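Local atomic coordinates of Serine/threonine protein phosphatase Stp1 (Streptococcus agalactiae, PDB entry 2PK0), a protein that probably dephosphorylates phosphoserine and phosphothreonine residues of bacterial proteins as a metal-dependent phosphatase of the PP2C family. Residues Y191-S196 / I238-V243. Numbering follows the deposited sequence.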
ATOM      1  N   TYR A 191       0.034  10.869  11.069  1.00 32.38           N
ATOM      2  CA  TYR A 191      -0.395  10.674   9.694  1.00 30.44           C
ATOM      3  C   TYR A 191      -0.008   9.257   9.329  1.00 30.85           C
ATOM      4  O   TYR A 191       1.177   8.912   9.370  1.00 30.59           O
ATOM      5  CB  TYR A 191       0.322  11.620   8.725  1.00 31.71           C
ATOM      6  CG  TYR A 191       0.038  13.106   8.902  1.00 31.48           C
ATOM      7  CD1 TYR A 191      -0.986  13.724   8.205  1.00 29.87           C
ATOM      8  CD2 TYR A 191       0.814  13.887   9.747  1.00 32.86           C
ATOM      9  CE1 TYR A 191      -1.248  15.061   8.356  1.00 30.04           C
ATOM     10  CE2 TYR A 191       0.564  15.239   9.905  1.00 32.15           C
ATOM     11  CZ  TYR A 191      -0.475  15.818   9.212  1.00 32.18           C
ATOM     12  OH  TYR A 191      -0.732  17.161   9.371  1.00 31.39           O
ATOM     13  N   LEU A 192      -0.993   8.425   9.005  1.00 28.52           N
ATOM     14  CA  LEU A 192      -0.707   7.160   8.356  1.00 25.59           C
ATOM     15  C   LEU A 192      -0.438   7.500   6.910  1.00 26.38           C
ATOM     16  O   LEU A 192      -1.199   8.269   6.301  1.00 25.26           O
ATOM     17  CB  LEU A 192      -1.904   6.204   8.423  1.00 26.44           C
ATOM     18  CG  LEU A 192      -1.618   4.769   7.950  1.00 25.53           C
ATOM     19  CD1 LEU A 192      -0.540   4.115   8.810  1.00 21.00           C
ATOM     20  CD2 LEU A 192      -2.876   3.952   7.959  1.00 24.93           C
ATOM     21  N   VAL A 193       0.642   6.944   6.353  1.00 23.89           N
ATOM     22  CA  VAL A 193       0.973   7.172   4.966  1.00 22.92           C
ATOM     23  C   VAL A 193       1.056   5.840   4.227  1.00 25.84           C
ATOM     24  O   VAL A 193       1.983   5.067   4.411  1.00 27.30           O
ATOM     25  CB  VAL A 193       2.302   7.935   4.821  1.00 23.30           C
ATOM     26  CG1 VAL A 193       2.588   8.275   3.333  1.00 23.75           C
ATOM     27  CG2 VAL A 193       2.296   9.202   5.656  1.00 21.25           C
ATOM     28  N   VAL A 194       0.071   5.563   3.391  1.00 25.99           N
ATOM     29  CA  VAL A 194       0.088   4.345   2.609  1.00 24.74           C
ATOM     30  C   VAL A 194       0.424   4.713   1.162  1.00 26.35           C
ATOM     31  O   VAL A 194      -0.261   5.534   0.558  1.00 24.69           O
ATOM     32  CB  VAL A 194      -1.283   3.626   2.679  1.00 23.46           C
ATOM     33  CG1 VAL A 194      -1.216   2.301   1.956  1.00 20.45           C
ATOM     34  CG2 VAL A 194      -1.713   3.408   4.127  1.00 19.89           C
ATOM     35  N   ASN A 195       1.478   4.123   0.608  1.00 27.29           N
ATOM     36  CA  ASN A 195       1.881   4.472  -0.757  1.00 27.60           C
ATOM     37  C   ASN A 195       2.489   3.342  -1.626  1.00 28.91           C
ATOM     38  O   ASN A 195       3.010   2.339  -1.123  1.00 30.33           O
ATOM     39  CB  ASN A 195       2.811   5.679  -0.744  1.00 25.77           C
ATOM     40  CG  ASN A 195       4.095   5.395  -0.042  1.00 25.52           C
ATOM     41  OD1 ASN A 195       5.078   5.009  -0.663  1.00 29.08           O
ATOM     42  ND2 ASN A 195       4.101   5.560   1.263  1.00 27.93           N
ATOM     43  N   SER A 196       2.434   3.534  -2.940  1.00 27.63           N
ATOM     44  CA  SER A 196       3.076   2.625  -3.883  1.00 29.21           C
ATOM     45  C   SER A 196       4.482   3.151  -4.026  1.00 31.38           C
ATOM     46  O   SER A 196       4.759   4.261  -3.564  1.00 34.26           O
ATOM     47  CB  SER A 196       2.371   2.650  -5.236  1.00 27.28           C
ATOM     48  OG  SER A 196       2.397   3.953  -5.789  1.00 27.41           O
ATOM     49  N   ILE A 238       2.309   7.034  -9.121  1.00 30.16           N
ATOM     50  CA  ILE A 238       2.350   7.425  -7.708  1.00 28.37           C
ATOM     51  C   ILE A 238       0.952   7.323  -7.154  1.00 28.67           C
ATOM     52  O   ILE A 238       0.012   7.780  -7.797  1.00 30.86           O
ATOM     53  CB  ILE A 238       2.759   8.868  -7.567  1.00 25.77           C
ATOM     54  CG1 ILE A 238       3.821   9.215  -8.611  1.00 24.74           C
ATOM     55  CG2 ILE A 238       3.225   9.128  -6.184  1.00 25.34           C
ATOM     56  CD1 ILE A 238       3.830  10.680  -8.998  1.00 23.11           C
ATOM     57  N   THR A 239       0.798   6.725  -5.975  1.00 29.78           N
ATOM     58  CA  THR A 239      -0.529   6.473  -5.413  1.00 30.58           C
ATOM     59  C   THR A 239      -0.432   6.502  -3.907  1.00 31.79           C
ATOM     60  O   THR A 239       0.389   5.794  -3.341  1.00 33.52           O
ATOM     61  CB  THR A 239      -1.074   5.118  -5.887  1.00 32.24           C
ATOM     62  OG1 THR A 239      -1.380   5.206  -7.288  1.00 35.08           O
ATOM     63  CG2 THR A 239      -2.339   4.754  -5.156  1.00 33.33           C
ATOM     64  N   VAL A 240      -1.222   7.364  -3.257  1.00 30.17           N
ATOM     65  CA  VAL A 240      -1.072   7.601  -1.820  1.00 26.02           C
ATOM     66  C   VAL A 240      -2.414   7.638  -1.084  1.00 27.13           C
ATOM     67  O   VAL A 240      -3.361   8.295  -1.531  1.00 28.79           O
ATOM     68  CB  VAL A 240      -0.287   8.929  -1.515  1.00 23.76           C
ATOM     69  CG1 VAL A 240       0.116   9.005  -0.055  1.00 22.52           C
ATOM     70  CG2 VAL A 240       0.961   9.059  -2.363  1.00 22.71           C
ATOM     71  N   ALA A 241      -2.502   6.918   0.033  1.00 27.03           N
ATOM     72  CA  ALA A 241      -3.574   7.138   1.006  1.00 25.75           C
ATOM     73  C   ALA A 241      -3.005   7.799   2.247  1.00 25.87           C
ATOM     74  O   ALA A 241      -2.026   7.313   2.832  1.00 27.68           O
ATOM     75  CB  ALA A 241      -4.230   5.843   1.384  1.00 24.05           C
ATOM     76  N   LEU A 242      -3.608   8.906   2.656  1.00 26.40           N
ATOM     77  CA  LEU A 242      -3.197   9.562   3.894  1.00 27.66           C
ATOM     78  C   LEU A 242      -4.339   9.528   4.870  1.00 28.55           C
ATOM     79  O   LEU A 242      -5.474   9.790   4.481  1.00 30.05           O
ATOM     80  CB  LEU A 242      -2.820  11.015   3.657  1.00 26.85           C
ATOM     81  CG  LEU A 242      -1.570  11.345   2.857  1.00 26.41           C
ATOM     82  CD1 LEU A 242      -1.638  12.812   2.497  1.00 27.09           C
ATOM     83  CD2 LEU A 242      -0.324  11.050   3.658  1.00 25.55           C
ATOM     84  N   VAL A 243      -4.036   9.179   6.124  1.00 27.83           N
ATOM     85  CA  VAL A 243      -4.995   9.257   7.214  1.00 29.14           C
ATOM     86  C   VAL A 243      -4.440  10.185   8.310  1.00 31.50           C
ATOM     87  O   VAL A 243      -3.370   9.937   8.838  1.00 32.01           O
ATOM     88  CB  VAL A 243      -5.285   7.874   7.839  1.00 30.68           C
ATOM     89  CG1 VAL A 243      -6.475   7.954   8.799  1.00 30.07           C
ATOM     90  CG2 VAL A 243      -5.520   6.813   6.763  1.00 30.79           C
TER
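Val194 and Ala241 form a central antiparallel hydrogen-bonded pair: Val194 N reaches Ala241 O at 2.8 Å, nearly straight at 170°, and Ala241 N returns to Val194 O at 2.7 Å. Leu192 and Val243 repeat the pairing, and Ser196 N adds a single bond to Thr239 O at 3.1 Å. The strand axes run antiparallel at 160°. Leu192, Val194, Ala241 and Val243 share the tightly packed face, covered by strands 35-43 and 103-112; there Leu192 and Val243 lie alongside each other, CB to CB 3.8 Å. On the other face Val193 CG1 is anti to the backbone N (chi1 -175°), which sets CG2 3.8 Å from Leu242 CD2, while Val240 and Leu242 touch helix 218-231. Tyr191, the one partly exposed residue, marks the looser end: its CB lies 4.1 Å from Val243 O and its ring is carried away from segment 238-243. At the far end Ser196 and Thr239 hydroxyls both hydrogen-bond the Asp23 carboxylate, Thr239 OG1 also pairs with the Thr12 hydroxyl, and the Ser196 side chain lies about 5 Å from a magnesium ion. This is the four-layer alpha-beta-beta-alpha sandwich of PP2C phosphatases, with metals at one end of the central beta-sandwich.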